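Local structure of ferritin (Mycoplasma penetrans, 7DIE) at residues K18-E23 with S73-N78; V22-A27 with Q79-E84; T90-L95 with Y148-N153. The protein probably oxidises ferrous iron and stores the ferric product inside a hollow shell of 24 subunits, as ferritins do. One frame throughout, in Å; residues are numbered along the deposited sequence. Where two conformers were deposited one is given.

How the contacts relate
Helix 10-39, near the N terminus, supplies the first segment of two contacts. The chain leaves it, comes back through helix 43-70, and then runs as a long connection alongside helix 10-39, in the same direction, before helix 91-118 begins. Contact 1 pins the start of this connection to 18-23 and contact 2 pins its next residues to 22-27. Both close loops of about fifty residues, and the loops cross rather than nest, since each segment of contact 2 reaches beyond its counterpart in contact 1; the two share V22 and E23. Contact 3 opens only after both have closed. About 23 Å, centre to centre, from contact 2, it joins the start of helix 91-118 to the C-terminal part of helix 122-150.

Contact 1: residues K18-E23 with S73-N78; sequences KHYNVE and SILKIN
N21 and Y20, neighbours on helix 10-39, receive the long connection that runs along the ferritin four-helix bundle between helices 43-70 and 91-118. The N21 side chain begins with CB packed on I80 CG2. Its CG sits 3.8 Å from N78 N, and there it divides into two branches that grip the connecting chain on both sides of I77. The amide nitrogen ND2 donates to K76 O at 2.8 Å, in the carbonyl plane, with the N-H nearly in line (159°). The carbonyl OD1 accepts from N78 N at 2.9 Å, this donor being tilted out of the carbonyl plane, and also touches I77 CG2 at 3.6 Å. Asparagine suits the place because its donor and acceptor satisfy two peptide groups of an irregular backbone lying against the helix; ND2 also bonds to S17 O. N78 OD1 turns instead to I80 N.

Y20 supplies the apolar half. With CG anti to the backbone N (chi1 -177°), its ring reaches out beside the connection, and L75 comes at it broadside. L75 CD2 lies over the centre of one face in a CH-pi contact, while the other methyl, CD1, packs on Y20 CG. Branched aliphatic residues suit this surface, which F31 of a second subunit also covers. I77 approaches the same ring obliquely, its CD1 ending 3.4 Å from Y20 CE1.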
loop_
_atom_site.group_PDB
_atom_site.type_symbol
_atom_site.label_atom_id
_atom_site.label_comp_id
_atom_site.label_asym_id
_atom_site.label_seq_id
_atom_site.Cartn_x
_atom_site.Cartn_y
_atom_site.Cartn_z
ATOM N N LYS A 18 41.974 -18.689 -29.859
ATOM C CA LYS A 18 41.568 -18.705 -31.260
ATOM C C LYS A 18 40.055 -18.683 -31.387
ATOM O O LYS A 18 39.505 -18.026 -32.275
ATOM C CB LYS A 18 42.136 -19.936 -31.970
ATOM C CG LYS A 18 41.661 -20.040 -33.420
ATOM C CD LYS A 18 42.208 -21.267 -34.126
ATOM C CE LYS A 18 41.904 -21.211 -35.617
ATOM N NZ LYS A 18 42.436 -22.392 -36.347
ATOM N N HIS A 19 39.358 -19.403 -30.515
ATOM C CA HIS A 19 37.909 -19.359 -30.625
ATOM C C HIS A 19 37.364 -17.968 -30.288
ATOM O O HIS A 19 36.380 -17.520 -30.893
ATOM C CB HIS A 19 37.254 -20.406 -29.739
ATOM C CG HIS A 19 35.776 -20.416 -29.918
ATOM N ND1 HIS A 19 35.189 -20.760 -31.120
ATOM C CD2 HIS A 19 34.778 -19.988 -29.114
ATOM C CE1 HIS A 19 33.884 -20.591 -31.025
ATOM N NE2 HIS A 19 33.610 -20.126 -29.818
ATOM N N TYR A 20 37.980 -17.265 -29.332
ATOM C CA TYR A 20 37.605 -15.863 -29.120
ATOM C C TYR A 20 37.716 -15.075 -30.420
ATOM O O TYR A 20 36.811 -14.308 -30.784
ATOM C CB TYR A 20 38.482 -15.236 -28.028
ATOM C CG TYR A 20 38.118 -13.787 -27.684
ATOM C CD1 TYR A 20 38.489 -12.742 -28.512
ATOM C CD2 TYR A 20 37.438 -13.481 -26.512
ATOM C CE1 TYR A 20 38.165 -11.424 -28.210
ATOM C CE2 TYR A 20 37.120 -12.157 -26.182
ATOM C CZ TYR A 20 37.491 -11.133 -27.040
ATOM O OH TYR A 20 37.182 -9.808 -26.753
ATOM N N ASN A 21 38.832 -15.247 -31.141
ATOM C CA ASN A 21 38.994 -14.534 -32.407
ATOM C C ASN A 21 37.924 -14.932 -33.415
ATOM O O ASN A 21 37.525 -14.114 -34.244
ATOM C CB ASN A 21 40.394 -14.789 -32.990
ATOM C CG ASN A 21 41.473 -13.983 -32.295
ATOM O OD1 ASN A 21 41.791 -12.868 -32.711
ATOM N ND2 ASN A 21 42.028 -14.530 -31.216
ATOM N N VAL A 22 37.470 -16.187 -33.383
ATOM C CA VAL A 22 36.438 -16.615 -34.326
ATOM C C VAL A 22 35.090 -15.995 -33.970
ATOM O O VAL A 22 34.331 -15.569 -34.858
ATOM C CB VAL A 22 36.367 -18.152 -34.376
ATOM C CG1 VAL A 22 35.156 -18.606 -35.196
ATOM C CG2 VAL A 22 37.670 -18.722 -34.972
ATOM N N GLU A 23 34.761 -15.924 -32.671
ATOM C CA GLU A 23 33.522 -15.232 -32.283
ATOM C C GLU A 23 33.586 -13.744 -32.618
ATOM O O GLU A 23 32.580 -13.141 -33.022
ATOM C CB GLU A 23 33.251 -15.415 -30.787
ATOM C CG GLU A 23 33.138 -16.881 -30.330
ATOM C CD GLU A 23 31.720 -17.428 -30.447
ATOM O OE1 GLU A 23 30.895 -16.836 -31.189
ATOM O OE2 GLU A 23 31.432 -18.452 -29.789
ATOM N N SER A 73 45.370 -17.321 -17.899
ATOM C CA SER A 73 45.921 -17.446 -19.242
ATOM C C SER A 73 45.684 -16.182 -20.060
ATOM O O SER A 73 44.785 -15.386 -19.776
ATOM C CB SER A 73 45.313 -18.648 -19.956
ATOM O OG SER A 73 45.633 -19.809 -19.224
ATOM N N ILE A 74 46.478 -16.032 -21.120
ATOM C CA ILE A 74 46.577 -14.777 -21.871
ATOM C C ILE A 74 45.768 -14.877 -23.161
ATOM O O ILE A 74 45.962 -15.801 -23.962
ATOM C CB ILE A 74 48.050 -14.435 -22.179
ATOM C CG1 ILE A 74 48.867 -14.310 -20.892
ATOM C CG2 ILE A 74 48.156 -13.165 -23.033
ATOM C CD1 ILE A 74 48.317 -13.349 -19.893
ATOM N N LEU A 75 44.872 -13.911 -23.374
ATOM C CA LEU A 75 44.110 -13.817 -24.617
ATOM C C LEU A 75 44.915 -13.075 -25.675
ATOM O O LEU A 75 45.366 -11.952 -25.447
ATOM C CB LEU A 75 42.787 -13.085 -24.377
ATOM C CG LEU A 75 41.983 -12.669 -25.609
ATOM C CD1 LEU A 75 41.501 -13.912 -26.338
ATOM C CD2 LEU A 75 40.779 -11.812 -25.171
ATOM N N LYS A 76 45.064 -13.684 -26.843
ATOM C CA LYS A 76 45.791 -13.083 -27.955
ATOM C C LYS A 76 44.819 -12.801 -29.097
ATOM O O LYS A 76 44.242 -13.733 -29.659
ATOM C CB LYS A 76 46.910 -14.019 -28.424
ATOM C CG LYS A 76 47.860 -14.494 -27.308
ATOM C CD LYS A 76 48.335 -15.929 -27.543
ATOM C CE LYS A 76 49.281 -16.405 -26.444
ATOM N NZ LYS A 76 49.775 -17.794 -26.680
ATOM N N ILE A 77 44.638 -11.528 -29.437
ATOM C CA ILE A 77 43.847 -11.137 -30.605
ATOM C C ILE A 77 44.777 -11.049 -31.803
ATOM O O ILE A 77 45.900 -10.545 -31.685
ATOM C CB ILE A 77 43.130 -9.790 -30.387
ATOM C CG1 ILE A 77 42.375 -9.752 -29.048
ATOM C CG2 ILE A 77 42.235 -9.458 -31.585
ATOM C CD1 ILE A 77 41.463 -10.860 -28.854
ATOM N N ASN A 78 44.325 -11.526 -32.957
ATOM C CA ASN A 78 45.176 -11.461 -34.138
ATOM C C ASN A 78 44.302 -11.410 -35.389
ATOM O O ASN A 78 43.095 -11.160 -35.316
ATOM C CB ASN A 78 46.154 -12.647 -34.143
ATOM C CG ASN A 78 45.442 -13.977 -34.155
ATOM O OD1 ASN A 78 44.352 -14.113 -34.716
ATOM N ND2 ASN A 78 46.057 -14.977 -33.536
#

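Contact 2: residues V22-A27 with Q79-E84; sequences VELCAA and QISVPE
C25 and S81 bring the backbones close, their CA atoms 4.2 Å apart, where a short 3-10 turn (79-81) lies against helix 10-39. At this approach C25 CA sits 3.2 Å from S81 O in a CA-H...O contact; the same oxygen accepts a true hydrogen bond from N28 ND2, one turn further along the helix.

A slim side chain suits so near a backbone, and C25 provides it. Its CB meets I80 O at 3.4 Å. SG, extended away from the backbone N (chi1 -178°), reaches on to P83, where it lies 3.6 Å from P83 CA. P83 CB is only a little further from this SG, at 3.8 Å, so that proline's CA and CB offer the sulfur an apolar flank. L24 reaches the turn with one branch: its CD2 touches S81 CB at 3.6 Å. Serine is small enough for this position, and its OG finds its partner within the connection, at N78 O. V22 and I80 run alongside each other in the same direction and touch at the edge of the contact, with V22 CG2 4.0 Å from I80 CG2.

Within the all-helical bundle, L24 also packs on M61 of helix 43-70, V22 on S108 of helix 91-118, and V82 on Q79 of a second subunit; the turn thus lies between helix 10-39 and the neighbouring chain.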
loop_
_atom_site.group_PDB
_atom_site.type_symbol
_atom_site.label_atom_id
_atom_site.label_comp_id
_atom_site.label_asym_id
_atom_site.label_seq_id
_atom_site.Cartn_x
_atom_site.Cartn_y
_atom_site.Cartn_z
ATOM N N VAL A 22 37.470 -16.187 -33.383
ATOM C CA VAL A 22 36.438 -16.615 -34.326
ATOM C C VAL A 22 35.090 -15.995 -33.970
ATOM O O VAL A 22 34.331 -15.569 -34.858
ATOM C CB VAL A 22 36.367 -18.152 -34.376
ATOM C CG1 VAL A 22 35.156 -18.606 -35.196
ATOM C CG2 VAL A 22 37.670 -18.722 -34.972
ATOM N N GLU A 23 34.761 -15.924 -32.671
ATOM C CA GLU A 23 33.522 -15.232 -32.283
ATOM C C GLU A 23 33.586 -13.744 -32.618
ATOM O O GLU A 23 32.580 -13.141 -33.022
ATOM C CB GLU A 23 33.251 -15.415 -30.787
ATOM C CG GLU A 23 33.138 -16.881 -30.330
ATOM C CD GLU A 23 31.720 -17.428 -30.447
ATOM O OE1 GLU A 23 30.895 -16.836 -31.189
ATOM O OE2 GLU A 23 31.432 -18.452 -29.789
ATOM N N LEU A 24 34.755 -13.127 -32.429
ATOM C CA LEU A 24 34.924 -11.722 -32.789
ATOM C C LEU A 24 34.890 -11.539 -34.299
ATOM O O LEU A 24 34.393 -10.526 -34.800
ATOM C CB LEU A 24 36.246 -11.190 -32.212
ATOM C CG LEU A 24 36.657 -9.759 -32.581
ATOM C CD1 LEU A 24 35.549 -8.763 -32.211
ATOM C CD2 LEU A 24 37.999 -9.398 -31.889
ATOM N N CYS A 25 35.423 -12.505 -35.048
ATOM C CA CYS A 25 35.327 -12.401 -36.497
ATOM C C CYS A 25 33.863 -12.374 -36.916
ATOM O O CYS A 25 33.458 -11.559 -37.760
ATOM C CB CYS A 25 36.081 -13.568 -37.152
ATOM S SG CYS A 25 36.086 -13.511 -38.956
ATOM N N ALA A 26 33.041 -13.210 -36.274
ATOM C CA ALA A 26 31.607 -13.225 -36.536
ATOM C C ALA A 26 30.973 -11.895 -36.167
ATOM O O ALA A 26 30.195 -11.335 -36.943
ATOM C CB ALA A 26 30.941 -14.370 -35.765
ATOM N N ALA A 27 31.297 -11.374 -34.977
ATOM C CA ALA A 27 30.773 -10.070 -34.564
ATOM C C ALA A 27 31.137 -8.999 -35.577
ATOM O O ALA A 27 30.277 -8.223 -36.017
ATOM C CB ALA A 27 31.316 -9.687 -33.180
ATOM N N GLN A 79 44.916 -11.689 -36.539
ATOM C CA GLN A 79 44.263 -11.529 -37.835
ATOM C C GLN A 79 43.061 -12.444 -38.012
ATOM O O GLN A 79 42.234 -12.189 -38.892
ATOM C CB GLN A 79 45.271 -11.807 -38.955
ATOM C CG GLN A 79 46.103 -10.610 -39.374
ATOM C CD GLN A 79 46.823 -9.943 -38.213
ATOM O OE1 GLN A 79 46.754 -8.718 -38.042
ATOM N NE2 GLN A 79 47.527 -10.744 -37.408
ATOM N N ILE A 80 42.955 -13.516 -37.224
ATOM C CA ILE A 80 41.786 -14.391 -37.327
ATOM C C ILE A 80 40.504 -13.601 -37.098
ATOM O O ILE A 80 39.449 -13.936 -37.652
ATOM C CB ILE A 80 41.914 -15.571 -36.341
ATOM C CG1 ILE A 80 43.120 -16.431 -36.714
ATOM C CG2 ILE A 80 40.645 -16.461 -36.349
ATOM C CD1 ILE A 80 43.085 -16.867 -38.149
ATOM N N SER A 81 40.582 -12.522 -36.317
ATOM C CA SER A 81 39.398 -11.758 -35.937
ATOM C C SER A 81 38.856 -10.870 -37.048
ATOM O O SER A 81 37.768 -10.312 -36.884
ATOM C CB SER A 81 39.717 -10.883 -34.724
ATOM O OG SER A 81 40.552 -9.781 -35.098
ATOM N N VAL A 82 39.585 -10.687 -38.149
ATOM C CA VAL A 82 39.209 -9.747 -39.200
ATOM C C VAL A 82 38.552 -10.549 -40.333
ATOM O O VAL A 82 39.230 -11.387 -40.950
ATOM C CB VAL A 82 40.421 -8.960 -39.712
ATOM C CG1 VAL A 82 40.009 -8.017 -40.845
ATOM C CG2 VAL A 82 41.053 -8.180 -38.569
ATOM N N PRO A 83 37.273 -10.324 -40.632
ATOM C CA PRO A 83 36.616 -11.146 -41.657
ATOM C C PRO A 83 37.055 -10.755 -43.057
ATOM O O PRO A 83 37.363 -9.598 -43.337
ATOM C CB PRO A 83 35.121 -10.867 -41.441
ATOM C CG PRO A 83 35.073 -9.554 -40.797
ATOM C CD PRO A 83 36.336 -9.395 -39.983
ATOM N N GLU A 84 37.109 -11.755 -43.936
ATOM C CA GLU A 84 37.395 -11.517 -45.348
ATOM C C GLU A 84 36.135 -10.994 -46.022
ATOM O O GLU A 84 35.130 -11.707 -46.094
ATOM C CB GLU A 84 37.869 -12.804 -46.018
ATOM C CG GLU A 84 39.325 -13.133 -45.750
ATOM C CD GLU A 84 40.248 -12.594 -46.827
ATOM O OE1 GLU A 84 40.356 -13.239 -47.892
ATOM O OE2 GLU A 84 40.860 -11.524 -46.609
#

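Contact 3: residues T90-L95 with Y148-N153; sequences TIQEVL and YVHSPN
Q92 and H150 run antiparallel alongside one another where the start of helix 91-118 meets the C-terminal part of helix 122-150, the second helical pair of the ferritin four-helix bundle. The Q92 amide stands almost perpendicular to the H150 ring, their planes 88° apart. Over the imidazole face lies the aliphatic part of the glutamine: Q92 CG sits 4.0 Å from the H150 ring centroid, displaced toward the rim, in a CH-pi contact, and Q92 CB is 3.6 Å from H150 NE2. H150 stacks on the W146 ring and its ND1 donates to W146 O, which holds the imidazole from the preceding turn. Glutamine suits its place by pairing a methylene stem, which the ring can cover, with a polar head for a backbone carbonyl.

Beneath the polar pair, V149 turns its CB toward helix 91-118. Its CG2 rests 3.8 Å from both CB and CG of L95, the two side chains meeting at a slant, and I91 CG2 stands further off, at 4.4 Å from V149 CB. Compact aliphatic residues fill this buried layer, which I159 of helix 156-164 also joins. Because the Q92 chain bends at chi2 (76°), its amide turns back to V149 O. That oxygen lies in the plane of the Q92 amide, whereas the donor is tilted from the V149 carbonyl plane, and NE2 donates to V149 O at 2.8 Å along a nearly straight N-H...O line (173°).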
loop_
_atom_site.group_PDB
_atom_site.type_symbol
_atom_site.label_atom_id
_atom_site.label_comp_id
_atom_site.label_asym_id
_atom_site.label_seq_id
_atom_site.Cartn_x
_atom_site.Cartn_y
_atom_site.Cartn_z
ATOM N N THR A 90 23.022 -8.373 -53.098
ATOM C CA THR A 90 21.659 -8.729 -52.717
ATOM C C THR A 90 21.624 -9.138 -51.252
ATOM O O THR A 90 22.633 -9.544 -50.675
ATOM C CB THR A 90 21.092 -9.899 -53.546
ATOM O OG1 THR A 90 21.791 -11.098 -53.193
ATOM C CG2 THR A 90 21.209 -9.626 -55.058
ATOM N N ILE A 91 20.430 -9.043 -50.660
ATOM C CA ILE A 91 20.267 -9.498 -49.287
ATOM C C ILE A 91 20.440 -11.016 -49.187
ATOM O O ILE A 91 20.789 -11.535 -48.117
ATOM C CB ILE A 91 18.905 -9.016 -48.750
ATOM C CG1 ILE A 91 18.866 -9.075 -47.218
ATOM C CG2 ILE A 91 17.765 -9.828 -49.359
ATOM C CD1 ILE A 91 19.844 -8.137 -46.526
ATOM N N GLN A 92 20.218 -11.748 -50.285
ATOM C CA GLN A 92 20.515 -13.181 -50.293
ATOM C C GLN A 92 22.010 -13.445 -50.127
ATOM O O GLN A 92 22.414 -14.353 -49.384
ATOM C CB GLN A 92 19.994 -13.812 -51.592
ATOM C CG GLN A 92 18.455 -13.951 -51.641
ATOM C CD GLN A 92 17.758 -12.633 -51.909
ATOM O OE1 GLN A 92 18.320 -11.751 -52.538
ATOM N NE2 GLN A 92 16.521 -12.489 -51.418
ATOM N N GLU A 93 22.853 -12.669 -50.817
ATOM C CA GLU A 93 24.296 -12.844 -50.672
ATOM C C GLU A 93 24.765 -12.489 -49.268
ATOM O O GLU A 93 25.693 -13.121 -48.747
ATOM C CB GLU A 93 25.033 -11.993 -51.707
ATOM C CG GLU A 93 24.912 -12.563 -53.116
ATOM C CD GLU A 93 25.409 -11.604 -54.169
ATOM O OE1 GLU A 93 25.784 -10.470 -53.810
ATOM O OE2 GLU A 93 25.411 -11.984 -55.353
ATOM N N VAL A 94 24.133 -11.484 -48.648
ATOM C CA VAL A 94 24.438 -11.143 -47.258
ATOM C C VAL A 94 24.162 -12.329 -46.341
ATOM O O VAL A 94 24.978 -12.674 -45.476
ATOM C CB VAL A 94 23.627 -9.909 -46.827
ATOM C CG1 VAL A 94 23.649 -9.763 -45.301
ATOM C CG2 VAL A 94 24.189 -8.668 -47.498
ATOM N N LEU A 95 22.995 -12.956 -46.495
ATOM C CA LEU A 95 22.687 -14.063 -45.600
ATOM C C LEU A 95 23.567 -15.272 -45.888
ATOM O O LEU A 95 23.930 -15.993 -44.951
ATOM C CB LEU A 95 21.209 -14.435 -45.677
ATOM C CG LEU A 95 20.324 -13.807 -44.579
ATOM C CD1 LEU A 95 20.697 -14.311 -43.176
ATOM C CD2 LEU A 95 20.378 -12.287 -44.626
ATOM N N TYR A 148 14.160 -17.379 -44.791
ATOM C CA TYR A 148 13.183 -16.364 -45.192
ATOM C C TYR A 148 13.618 -15.664 -46.470
ATOM O O TYR A 148 12.817 -15.488 -47.394
ATOM C CB TYR A 148 12.976 -15.315 -44.097
ATOM C CG TYR A 148 12.552 -15.864 -42.756
ATOM C CD1 TYR A 148 11.796 -17.014 -42.668
ATOM C CD2 TYR A 148 12.933 -15.223 -41.578
ATOM C CE1 TYR A 148 11.412 -17.517 -41.446
ATOM C CE2 TYR A 148 12.556 -15.722 -40.349
ATOM C CZ TYR A 148 11.792 -16.863 -40.293
ATOM O OH TYR A 148 11.413 -17.371 -39.076
ATOM N N VAL A 149 14.879 -15.227 -46.535
ATOM C CA VAL A 149 15.275 -14.433 -47.699
ATOM C C VAL A 149 15.458 -15.287 -48.950
ATOM O O VAL A 149 15.461 -14.744 -50.063
ATOM C CB VAL A 149 16.553 -13.608 -47.449
ATOM C CG1 VAL A 149 16.403 -12.732 -46.196
ATOM C CG2 VAL A 149 17.782 -14.481 -47.375
ATOM N N HIS A 150 15.617 -16.598 -48.811
ATOM C CA HIS A 150 15.775 -17.462 -49.974
ATOM C C HIS A 150 14.477 -18.128 -50.402
ATOM O O HIS A 150 14.462 -18.839 -51.408
ATOM C CB HIS A 150 16.851 -18.512 -49.699
ATOM C CG HIS A 150 18.232 -17.998 -49.940
ATOM N ND1 HIS A 150 19.007 -17.453 -48.941
ATOM C CD2 HIS A 150 18.946 -17.866 -51.085
ATOM C CE1 HIS A 150 20.156 -17.040 -49.450
ATOM N NE2 HIS A 150 20.144 -17.281 -50.751
ATOM N N SER A 151 13.386 -17.889 -49.695
ATOM C CA SER A 151 12.135 -18.553 -50.027
ATOM C C SER A 151 11.580 -18.001 -51.338
ATOM O O SER A 151 11.681 -16.799 -51.599
ATOM C CB SER A 151 11.121 -18.344 -48.904
ATOM O OG SER A 151 11.390 -19.238 -47.849
ATOM N N PRO A 152 10.974 -18.843 -52.173
ATOM C CA PRO A 152 10.420 -18.350 -53.444
ATOM C C PRO A 152 9.351 -17.288 -53.236
ATOM O O PRO A 152 8.519 -17.386 -52.329
ATOM C CB PRO A 152 9.810 -19.607 -54.087
ATOM C CG PRO A 152 10.410 -20.775 -53.351
ATOM C CD PRO A 152 10.752 -20.288 -51.974
ATOM N N ASN A 153 9.378 -16.270 -54.098
ATOM C CA ASN A 153 8.272 -15.324 -54.275
ATOM C C ASN A 153 8.024 -14.452 -53.043
ATOM O O ASN A 153 6.895 -14.016 -52.807
ATOM C CB ASN A 153 6.976 -16.047 -54.661
ATOM C CG ASN A 153 7.115 -16.855 -55.935
ATOM O OD1 ASN A 153 7.640 -16.370 -56.938
ATOM N ND2 ASN A 153 6.649 -18.097 -55.901
#